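Local atomic coordinates of putative iron binding protein (Bordetella pertussis Tohama I, PDB entry 2OWS), a protein that binds ferric iron, here together with two oxalate ions, and probably serves as the periplasmic solute-binding component of a bacterial iron uptake system. Residues A[133-138]-A[171-176]; A[143-148]-A[307-312]; A[197-202]-A[274-279]. One frame throughout, in Å; residues are numbered along the deposited sequence.

Interaction 1: residues A[133-138]-A[171-176]. With OXL (oxalate ion), chain C.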
loop_
_atom_site.group_PDB
_atom_site.type_symbol
_atom_site.label_atom_id
_atom_site.label_comp_id
_atom_site.label_asym_id
_atom_site.label_seq_id
_atom_site.Cartn_x
_atom_site.Cartn_y
_atom_site.Cartn_z
ATOM N N LYS A 133 9.450 14.728 19.137
ATOM C CA LYS A 133 8.154 14.063 19.394
ATOM C C LYS A 133 7.685 13.156 18.257
ATOM O O LYS A 133 6.579 12.608 18.331
ATOM C CB LYS A 133 7.054 15.095 19.691
ATOM C CG LYS A 133 7.315 15.894 20.987
ATOM C CD LYS A 133 6.214 16.910 21.280
ATOM C CE LYS A 133 6.318 17.431 22.724
ATOM N NZ LYS A 133 5.123 18.238 23.137
ATOM N N VAL A 134 8.511 13.026 17.216
ATOM C CA VAL A 134 8.134 12.268 16.005
ATOM C C VAL A 134 8.978 10.990 15.867
ATOM O O VAL A 134 10.213 11.015 15.961
ATOM C CB VAL A 134 8.297 13.147 14.743
ATOM C CG1 VAL A 134 7.915 12.344 13.485
ATOM C CG2 VAL A 134 7.454 14.411 14.847
ATOM N N CYS A 135 8.284 9.878 15.599
ATOM C CA CYS A 135 8.956 8.638 15.193
ATOM C C CYS A 135 8.631 8.308 13.739
ATOM O O CYS A 135 7.491 8.485 13.294
ATOM C CB CYS A 135 8.512 7.464 16.066
ATOM S SG CYS A 135 9.140 7.458 17.764
ATOM N N ILE A 136 9.642 7.799 13.026
ATOM C CA ILE A 136 9.482 7.322 11.657
ATOM C C ILE A 136 10.606 6.358 11.313
ATOM O O ILE A 136 11.698 6.441 11.873
ATOM C CB ILE A 136 9.425 8.513 10.661
ATOM C CG1 ILE A 136 8.846 8.070 9.324
ATOM C CG2 ILE A 136 10.784 9.168 10.470
ATOM C CD1 ILE A 136 8.558 9.251 8.380
ATOM N N ARG A 137 10.322 5.400 10.431
ATOM C CA ARG A 137 11.374 4.527 9.922
ATOM C C ARG A 137 12.222 5.267 8.881
ATOM O O ARG A 137 11.965 6.427 8.553
ATOM C CB ARG A 137 10.772 3.258 9.312
ATOM C CG ARG A 137 10.214 3.455 7.903
ATOM C CD ARG A 137 9.478 2.240 7.403
ATOM N NE ARG A 137 10.295 1.037 7.489
ATOM C CZ ARG A 137 9.795 -0.196 7.395
ATOM N NH1 ARG A 137 8.490 -0.378 7.205
ATOM N NH2 ARG A 137 10.604 -1.243 7.495
ATOM N N SER A 138 13.250 4.588 8.379
ATOM C CA SER A 138 14.143 5.170 7.365
ATOM C C SER A 138 13.399 5.919 6.273
ATOM O O SER A 138 12.427 5.414 5.708
ATOM C CB SER A 138 14.969 4.059 6.696
ATOM O OG SER A 138 15.660 4.556 5.555
ATOM N N LEU A 171 12.702 14.495 14.680
ATOM C CA LEU A 171 12.731 13.077 15.071
ATOM C C LEU A 171 13.200 12.854 16.493
ATOM O O LEU A 171 14.175 13.456 16.931
ATOM C CB LEU A 171 13.582 12.254 14.103
ATOM C CG LEU A 171 13.099 12.269 12.651
ATOM C CD1 LEU A 171 13.956 11.310 11.827
ATOM C CD2 LEU A 171 11.617 11.913 12.572
ATOM N N ALA A 172 12.519 11.947 17.195
ATOM C CA ALA A 172 12.874 11.608 18.571
ATOM C C ALA A 172 14.037 10.627 18.635
ATOM O O ALA A 172 14.743 10.535 19.638
ATOM C CB ALA A 172 11.662 11.037 19.289
ATOM N N ARG A 173 14.209 9.862 17.569
ATOM C CA ARG A 173 15.307 8.920 17.442
ATOM C C ARG A 173 15.578 8.717 15.950
ATOM O O ARG A 173 14.799 9.196 15.112
ATOM C CB ARG A 173 15.016 7.594 18.188
ATOM C CG ARG A 173 13.568 7.082 18.206
ATOM C CD ARG A 173 13.160 6.570 16.858
ATOM N NE ARG A 173 12.029 5.643 16.892
ATOM C CZ ARG A 173 11.528 5.076 15.799
ATOM N NH1 ARG A 173 12.051 5.342 14.609
ATOM N NH2 ARG A 173 10.512 4.241 15.897
ATOM N N LYS A 174 16.682 8.053 15.605
ATOM C CA LYS A 174 17.077 7.934 14.203
ATOM C C LYS A 174 15.979 7.230 13.401
ATOM O O LYS A 174 15.243 6.364 13.918
ATOM C CB LYS A 174 18.462 7.260 14.040
ATOM C CG LYS A 174 18.504 5.759 13.744
ATOM C CD LYS A 174 19.952 5.333 13.435
ATOM C CE LYS A 174 20.046 4.097 12.542
ATOM N NZ LYS A 174 19.933 2.806 13.279
ATOM N N ALA A 175 15.861 7.643 12.146
ATOM C CA ALA A 175 14.929 7.018 11.217
ATOM C C ALA A 175 15.421 5.618 10.848
ATOM O O ALA A 175 16.298 5.449 9.982
ATOM C CB ALA A 175 14.768 7.906 9.984
ATOM N N ALA A 176 14.834 4.625 11.515
ATOM C CA ALA A 176 15.253 3.226 11.392
ATOM C C ALA A 176 14.133 2.357 11.938
ATOM O O ALA A 176 13.121 2.860 12.428
ATOM C CB ALA A 176 16.530 2.983 12.179
HETATM C C1 OXL C . 7.141 -3.203 8.396
HETATM C C2 OXL C . 6.674 -4.572 8.622
HETATM O O1 OXL C . 7.119 -2.745 7.229
HETATM O O2 OXL C . 6.120 -5.158 7.665
HETATM O O3 OXL C . 7.517 -2.500 9.367
HETATM O O4 OXL C . 6.816 -5.099 9.748
HETATM O O HOH W 1 12.433 8.330 13.973
#
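The carbonyl oxygen of Val134 takes up the backbone amide of the opposing loop in a short, nearly straight bond: Ala172 N lies 2.8 Å from Val134 O, with 168° at the hydrogen. This is a single beta bridge, Val134 with Leu171, at the edge of the mixed sheet of a periplasmic-binding-protein fold; strand 134-135 pairs in parallel with strand 193-197, whereas the irregular loop after helix 157-170 supplies residues 171-176. The same oxygen also receives a CA-H contact from Leu171 CA at 3.4 Å. Further along, water 1 bridges the backbones, accepting from Ile136 N at 3.0 Å and donating to Arg173 O at 2.8 Å. Beyond it, Ile136 O meets Ala175 CA, and Ala176 O meets Arg137 CA, in CA-H...O contacts. On one side of the bridge, the CD2 methyl of Leu171 touches two hydrophobic neighbours, Ile136 CG2 at 3.6 Å and Val134 CG1 a little farther off. Cys135, joined to Cys191 by a disulfide, sets its CB over one face of the Arg173 guanidinium, offset toward the rim. With CG between the backbone N and carbonyl carbon (chi1 35°) and a bend at chi2, the Arg173 chain folds back over this disulfide, and its NE makes a salt bridge with Asp185. Ile136 O lies near the guanidinium plane, 3.0 Å from Arg173 NH1. The neighbouring residue, Arg137, carries its guanidinium to the iron site, where NH1 donates to O1 of one oxalate at 2.7 Å, in the guanidinium plane.

Interaction 2: residues A[143-148]-A[307-312]. With FE (Fe (III) ion), chain B; OXL (oxalate ion), chain D; OXL (oxalate ion), chain C.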
loop_
_atom_site.group_PDB
_atom_site.type_symbol
_atom_site.label_atom_id
_atom_site.label_comp_id
_atom_site.label_asym_id
_atom_site.label_seq_id
_atom_site.Cartn_x
_atom_site.Cartn_y
_atom_site.Cartn_z
ATOM N N TYR A 143 7.908 2.751 1.736
ATOM C CA TYR A 143 6.665 3.384 2.203
ATOM C C TYR A 143 6.838 4.890 2.293
ATOM O O TYR A 143 5.899 5.647 2.056
ATOM C CB TYR A 143 6.249 2.884 3.586
ATOM C CG TYR A 143 6.051 1.390 3.738
ATOM C CD1 TYR A 143 6.062 0.821 5.005
ATOM C CD2 TYR A 143 5.818 0.558 2.642
ATOM C CE1 TYR A 143 5.895 -0.551 5.184
ATOM C CE2 TYR A 143 5.667 -0.824 2.812
ATOM C CZ TYR A 143 5.693 -1.357 4.083
ATOM O OH TYR A 143 5.539 -2.708 4.249
ATOM N N ASN A 144 8.034 5.313 2.683
ATOM C CA ASN A 144 8.291 6.735 2.828
ATOM C C ASN A 144 8.632 7.414 1.518
ATOM O O ASN A 144 8.205 8.543 1.301
ATOM C CB ASN A 144 9.391 6.970 3.862
ATOM C CG ASN A 144 8.899 6.803 5.296
ATOM O OD1 ASN A 144 7.733 7.036 5.616
ATOM N ND2 ASN A 144 9.825 6.427 6.183
ATOM N N THR A 145 9.417 6.766 0.654
ATOM C CA THR A 145 9.741 7.416 -0.618
ATOM C C THR A 145 8.501 7.601 -1.469
ATOM O O THR A 145 8.395 8.589 -2.190
ATOM C CB THR A 145 10.835 6.711 -1.426
ATOM O OG1 THR A 145 10.402 5.397 -1.790
ATOM C CG2 THR A 145 12.125 6.628 -0.636
ATOM N N ALA A 146 7.535 6.683 -1.361
ATOM C CA ALA A 146 6.264 6.878 -2.074
ATOM C C ALA A 146 5.531 8.130 -1.586
ATOM O O ALA A 146 4.956 8.889 -2.386
ATOM C CB ALA A 146 5.372 5.654 -1.950
ATOM N N LEU A 147 5.543 8.348 -0.270
ATOM C CA LEU A 147 4.856 9.520 0.274
ATOM C C LEU A 147 5.559 10.807 -0.154
ATOM O O LEU A 147 4.914 11.795 -0.523
ATOM C CB LEU A 147 4.777 9.427 1.808
ATOM C CG LEU A 147 4.233 10.644 2.570
ATOM C CD1 LEU A 147 2.793 10.966 2.218
ATOM C CD2 LEU A 147 4.406 10.433 4.088
ATOM N N VAL A 148 6.887 10.786 -0.101
ATOM C CA VAL A 148 7.682 11.936 -0.521
ATOM C C VAL A 148 7.452 12.213 -2.012
ATOM O O VAL A 148 7.330 13.382 -2.397
ATOM C CB VAL A 148 9.167 11.725 -0.180
ATOM C CG1 VAL A 148 10.013 12.877 -0.718
ATOM C CG2 VAL A 148 9.336 11.604 1.335
ATOM N N LYS A 307 6.511 8.131 -10.952
ATOM C CA LYS A 307 7.143 9.182 -11.752
ATOM C C LYS A 307 8.173 9.940 -10.918
ATOM O O LYS A 307 9.261 10.268 -11.408
ATOM C CB LYS A 307 6.090 10.160 -12.308
ATOM C CG LYS A 307 6.682 11.363 -13.061
ATOM C CD LYS A 307 5.619 12.368 -13.499
ATOM C CE LYS A 307 6.255 13.584 -14.185
ATOM N NZ LYS A 307 5.258 14.450 -14.900
ATOM N N TYR A 308 7.835 10.200 -9.655
ATOM C CA TYR A 308 8.677 11.050 -8.811
ATOM C C TYR A 308 9.528 10.292 -7.798
ATOM O O TYR A 308 10.199 10.911 -6.968
ATOM C CB TYR A 308 7.818 12.088 -8.090
ATOM C CG TYR A 308 7.255 13.170 -8.978
ATOM C CD1 TYR A 308 5.957 13.083 -9.473
ATOM C CD2 TYR A 308 8.011 14.293 -9.302
ATOM C CE1 TYR A 308 5.422 14.082 -10.282
ATOM C CE2 TYR A 308 7.490 15.298 -10.106
ATOM C CZ TYR A 308 6.202 15.192 -10.598
ATOM O OH TYR A 308 5.698 16.206 -11.397
ATOM N N ARG A 309 9.528 8.970 -7.886
ATOM C CA ARG A 309 10.166 8.132 -6.867
ATOM C C ARG A 309 11.665 8.399 -6.715
ATOM O O ARG A 309 12.165 8.552 -5.592
ATOM C CB ARG A 309 9.939 6.638 -7.150
ATOM C CG ARG A 309 10.018 5.763 -5.876
ATOM C CD ARG A 309 8.742 5.952 -5.026
ATOM N NE ARG A 309 8.541 4.986 -3.945
ATOM C CZ ARG A 309 7.900 3.821 -4.070
ATOM N NH1 ARG A 309 7.425 3.419 -5.253
ATOM N NH2 ARG A 309 7.726 3.043 -3.003
ATOM N N LYS A 310 12.381 8.446 -7.841
ATOM C CA LYS A 310 13.830 8.659 -7.808
ATOM C C LYS A 310 14.168 10.044 -7.267
ATOM O O LYS A 310 15.057 10.177 -6.417
ATOM C CB LYS A 310 14.435 8.462 -9.205
ATOM C CG LYS A 310 15.966 8.493 -9.242
ATOM C CD LYS A 310 16.485 8.003 -10.586
ATOM C CE LYS A 310 18.012 7.919 -10.624
ATOM N NZ LYS A 310 18.644 9.256 -10.842
ATOM N N GLN A 311 13.459 11.064 -7.738
ATOM C CA GLN A 311 13.606 12.420 -7.217
ATOM C C GLN A 311 13.380 12.475 -5.695
ATOM O O GLN A 311 14.108 13.158 -4.968
ATOM C CB GLN A 311 12.650 13.383 -7.920
ATOM C CG GLN A 311 12.956 14.856 -7.596
ATOM C CD GLN A 311 12.081 15.873 -8.307
ATOM O OE1 GLN A 311 12.191 17.076 -8.057
ATOM N NE2 GLN A 311 11.195 15.404 -9.182
ATOM N N ALA A 312 12.357 11.761 -5.228
ATOM C CA ALA A 312 12.047 11.697 -3.806
ATOM C C ALA A 312 13.211 11.078 -3.034
ATOM O O ALA A 312 13.682 11.641 -2.037
ATOM C CB ALA A 312 10.776 10.880 -3.602
HETATM FE FE FE B . 5.825 -3.884 5.907
HETATM C C1 OXL D . 7.339 -5.990 4.611
HETATM C C2 OXL D . 5.931 -6.341 4.430
HETATM O O1 OXL D . 7.610 -4.856 5.069
HETATM O O2 OXL D . 5.074 -5.538 4.862
HETATM O O3 OXL D . 8.234 -6.816 4.311
HETATM O O4 OXL D . 5.605 -7.408 3.849
HETATM C C1 OXL C . 7.141 -3.203 8.396
HETATM C C2 OXL C . 6.674 -4.572 8.622
HETATM O O1 OXL C . 7.119 -2.745 7.229
HETATM O O2 OXL C . 6.120 -5.158 7.665
HETATM O O3 OXL C . 7.517 -2.500 9.367
HETATM O O4 OXL C . 6.816 -5.099 9.748
#
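Arg309 and Thr145 cross their side chains at about a right angle where helix 303-318 packs on helix 142-155; the short helical segments run at 107° to one another, with their axes 8.3 Å apart. Arg309 NE donates to Thr145 OG1 at 2.9 Å with 152° at the hydrogen, the hydroxyl oxygen tilted from the guanidinium plane. The flat group also lies over the neighbouring residue: Ala146 CB sits against one face, off-centre toward the rim, 3.7 Å from Arg309 NH2. CG of Arg309 is anti to the backbone N (chi1 -155°), and a bend at chi2 carries the guanidinium across to the other helix. One turn farther on, the interface is apolar: Ala312 CB fits against Val148 CG1 at 3.6 Å and Thr145 O at a like distance, its small methyl allowing close approach. At the start of helix segment 143-148, Tyr143 points away from helix 303-318 and binds iron(III) through OH, with the metal at the ring edge, in plane. Arg309 NH2 also forms a salt bridge with Asp63 and a hydrogen bond with Pro142 O, so the Arg309 charge is probably balanced by that carboxylate while its NE ties the two helices together.

Interaction 3: residues A[197-202]-A[274-279]. With FE (Fe (III) ion), chain B; OXL (oxalate ion), chain C.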
loop_
_atom_site.group_PDB
_atom_site.type_symbol
_atom_site.label_atom_id
_atom_site.label_comp_id
_atom_site.label_asym_id
_atom_site.label_seq_id
_atom_site.Cartn_x
_atom_site.Cartn_y
_atom_site.Cartn_z
ATOM N N ASN A 197 1.996 2.793 8.320
ATOM C CA ASN A 197 0.827 2.342 7.588
ATOM C C ASN A 197 -0.337 1.907 8.464
ATOM O O ASN A 197 -0.147 1.219 9.469
ATOM C CB ASN A 197 1.185 1.228 6.613
ATOM C CG ASN A 197 1.991 1.724 5.426
ATOM O OD1 ASN A 197 1.974 2.909 5.107
ATOM N ND2 ASN A 197 2.677 0.806 4.754
ATOM N N ALA A 198 -1.549 2.295 8.069
ATOM C CA ALA A 198 -2.735 1.973 8.842
ATOM C C ALA A 198 -2.937 0.461 9.081
ATOM O O ALA A 198 -3.416 0.059 10.156
ATOM C CB ALA A 198 -3.972 2.572 8.145
ATOM N N TYR A 199 -2.616 -0.368 8.086
ATOM C CA TYR A 199 -2.934 -1.797 8.212
ATOM C C TYR A 199 -2.202 -2.439 9.392
ATOM O O TYR A 199 -2.741 -3.387 9.994
ATOM C CB TYR A 199 -2.772 -2.574 6.874
ATOM C CG TYR A 199 -1.374 -2.534 6.315
ATOM C CD1 TYR A 199 -0.372 -3.361 6.819
ATOM C CD2 TYR A 199 -1.029 -1.628 5.297
ATOM C CE1 TYR A 199 0.939 -3.285 6.334
ATOM C CE2 TYR A 199 0.267 -1.556 4.809
ATOM C CZ TYR A 199 1.241 -2.388 5.325
ATOM O OH TYR A 199 2.530 -2.283 4.873
ATOM N N TYR A 200 -1.015 -1.916 9.762
ATOM C CA TYR A 200 -0.325 -2.465 10.954
ATOM C C TYR A 200 -1.141 -2.268 12.222
ATOM O O TYR A 200 -1.037 -3.054 13.153
ATOM C CB TYR A 200 1.096 -1.900 11.167
ATOM C CG TYR A 200 1.990 -2.250 10.031
ATOM C CD1 TYR A 200 2.458 -1.263 9.169
ATOM C CD2 TYR A 200 2.349 -3.578 9.786
ATOM C CE1 TYR A 200 3.245 -1.579 8.094
ATOM C CE2 TYR A 200 3.148 -3.905 8.726
ATOM C CZ TYR A 200 3.573 -2.900 7.861
ATOM O OH TYR A 200 4.310 -3.211 6.752
ATOM N N VAL A 201 -1.941 -1.203 12.255
ATOM C CA VAL A 201 -2.804 -0.935 13.407
ATOM C C VAL A 201 -3.955 -1.940 13.409
ATOM O O VAL A 201 -4.409 -2.370 14.468
ATOM C CB VAL A 201 -3.311 0.537 13.397
ATOM C CG1 VAL A 201 -4.089 0.837 14.663
ATOM C CG2 VAL A 201 -2.132 1.469 13.256
ATOM N N GLY A 202 -4.411 -2.339 12.218
ATOM C CA GLY A 202 -5.346 -3.454 12.062
ATOM C C GLY A 202 -4.779 -4.685 12.734
ATOM O O GLY A 202 -5.466 -5.336 13.531
ATOM N N ASN A 274 -4.779 -8.714 5.134
ATOM C CA ASN A 274 -3.666 -7.938 5.690
ATOM C C ASN A 274 -4.182 -6.638 6.287
ATOM O O ASN A 274 -3.407 -5.703 6.460
ATOM C CB ASN A 274 -2.616 -7.599 4.622
ATOM C CG ASN A 274 -1.322 -7.061 5.204
ATOM O OD1 ASN A 274 -0.849 -7.540 6.230
ATOM N ND2 ASN A 274 -0.734 -6.076 4.535
ATOM N N TYR A 275 -5.471 -6.593 6.606
ATOM C CA TYR A 275 -6.110 -5.413 7.215
ATOM C C TYR A 275 -5.983 -4.138 6.389
ATOM O O TYR A 275 -5.896 -3.017 6.926
ATOM C CB TYR A 275 -5.624 -5.185 8.642
ATOM C CG TYR A 275 -6.026 -6.306 9.554
ATOM C CD1 TYR A 275 -5.080 -7.141 10.137
ATOM C CD2 TYR A 275 -7.371 -6.530 9.827
ATOM C CE1 TYR A 275 -5.485 -8.194 10.988
ATOM C CE2 TYR A 275 -7.770 -7.550 10.655
ATOM C CZ TYR A 275 -6.824 -8.365 11.236
ATOM O OH TYR A 275 -7.229 -9.394 12.071
ATOM N N GLU A 276 -5.959 -4.331 5.075
ATOM C CA GLU A 276 -5.886 -3.236 4.124
ATOM C C GLU A 276 -7.285 -2.738 3.800
ATOM O O GLU A 276 -8.293 -3.219 4.360
ATOM C CB GLU A 276 -5.142 -3.694 2.873
ATOM C CG GLU A 276 -3.653 -3.959 3.166
ATOM C CD GLU A 276 -2.904 -4.681 2.068
ATOM O OE1 GLU A 276 -3.535 -5.206 1.109
ATOM O OE2 GLU A 276 -1.669 -4.772 2.183
ATOM N N TYR A 277 -7.338 -1.717 2.949
ATOM C CA TYR A 277 -8.615 -1.112 2.611
ATOM C C TYR A 277 -8.985 -1.563 1.199
ATOM O O TYR A 277 -8.162 -1.516 0.298
ATOM C CB TYR A 277 -8.498 0.413 2.710
ATOM C CG TYR A 277 -9.816 1.142 2.897
ATOM C CD1 TYR A 277 -10.235 1.560 4.170
ATOM C CD2 TYR A 277 -10.642 1.412 1.805
ATOM C CE1 TYR A 277 -11.431 2.218 4.347
ATOM C CE2 TYR A 277 -11.853 2.066 1.968
ATOM C CZ TYR A 277 -12.238 2.476 3.244
ATOM O OH TYR A 277 -13.439 3.138 3.415
ATOM N N PRO A 278 -10.216 -2.072 1.013
ATOM C CA PRO A 278 -10.554 -2.581 -0.310
ATOM C C PRO A 278 -10.658 -1.462 -1.339
ATOM O O PRO A 278 -10.988 -0.313 -0.999
ATOM C CB PRO A 278 -11.910 -3.258 -0.115
ATOM C CG PRO A 278 -12.416 -2.832 1.196
ATOM C CD PRO A 278 -11.303 -2.224 1.990
ATOM N N VAL A 279 -10.353 -1.792 -2.584
ATOM C CA VAL A 279 -10.483 -0.807 -3.663
ATOM C C VAL A 279 -11.946 -0.573 -4.066
ATOM O O VAL A 279 -12.315 0.534 -4.472
ATOM C CB VAL A 279 -9.612 -1.174 -4.896
ATOM C CG1 VAL A 279 -10.107 -2.422 -5.596
ATOM C CG2 VAL A 279 -9.549 -0.027 -5.879
HETATM FE FE FE B . 5.825 -3.884 5.907
HETATM C C1 OXL C . 7.141 -3.203 8.396
HETATM C C2 OXL C . 6.674 -4.572 8.622
HETATM O O1 OXL C . 7.119 -2.745 7.229
HETATM O O2 OXL C . 6.120 -5.158 7.665
HETATM O O3 OXL C . 7.517 -2.500 9.367
HETATM O O4 OXL C . 6.816 -5.099 9.748
#
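Buried packing without a direct hydrogen bond joins the first turn of helix 198-205 to the turn that follows helix 264-273, close to the centre of the chain and beside the iron site. The Tyr199 side chain carries most of it. Its CB lies 3.2 Å from both Asn274 O and Tyr275 O, and Tyr199 CA adds a CA-H...O contact to the latter oxygen. With CG placed between the backbone N and carbonyl carbon (chi1 60°), the ring runs beside the Glu276 side chain, pointing the same way, and Asn274 ND2 sits over one face, offset toward the rim, 3.6 Å from Tyr199 CD1. Ring and amide planes are 44° apart, so the amide is inclined rather than stacked. Glu276 holds one end of the amide, and His203 the other through OD1: Asn274 ND2 donates to Glu276 OE2 at 2.8 Å and 168°, in the amide plane but from above the carboxylate plane. OE2 also forms salt bridges with Arg14 and Arg105, and OE1 is hydrogen-bonded to Ser103 OG. Tyr275, at positive phi, is the C-prime residue of a Schellman motif ending helix 264-273, after which the chain enters strand 277-278 of the binding-protein sheet. Its ring packs against the Gly202 backbone, with Gly202 O over the ring centre and Tyr275 CD1 3.6 Å from Gly202 C. At the far end of its own ring, Tyr199 serves the metal site as a second-shell residue in this structure: its OH accepts from Asn197 ND2 at 3.1 Å and donates to Tyr200 OH at 2.7 Å, which would probably favour the phenolate form of Tyr200. Tyr200 is the direct ligand, its OH 1.9 Å from the iron(III) ion, which lies in the ring plane at the edge.

How the interactions relate
Along the chain, interaction 1 closes before interaction 3 opens, its segments alternate with those of interaction 2, and interaction 3 falls wholly between the segments of interaction 2. The centres lie about 18 Å (interactions 1 and 2), 22 Å (1 and 3) and 20 Å (2 and 3) apart. Strands 134-135 and 277-278 belong to the same mixed sheet, and helix 142-155 follows the former, so that Asn144 reaches back to Ser138 O. One segment of each interaction reaches the same iron(III)-oxalate centre: Arg137 supplies an oxalate bond, while Tyr143 and Tyr200 supply the two protein oxygens on the metal. Distant parts of the sequence thus jointly build the binding site.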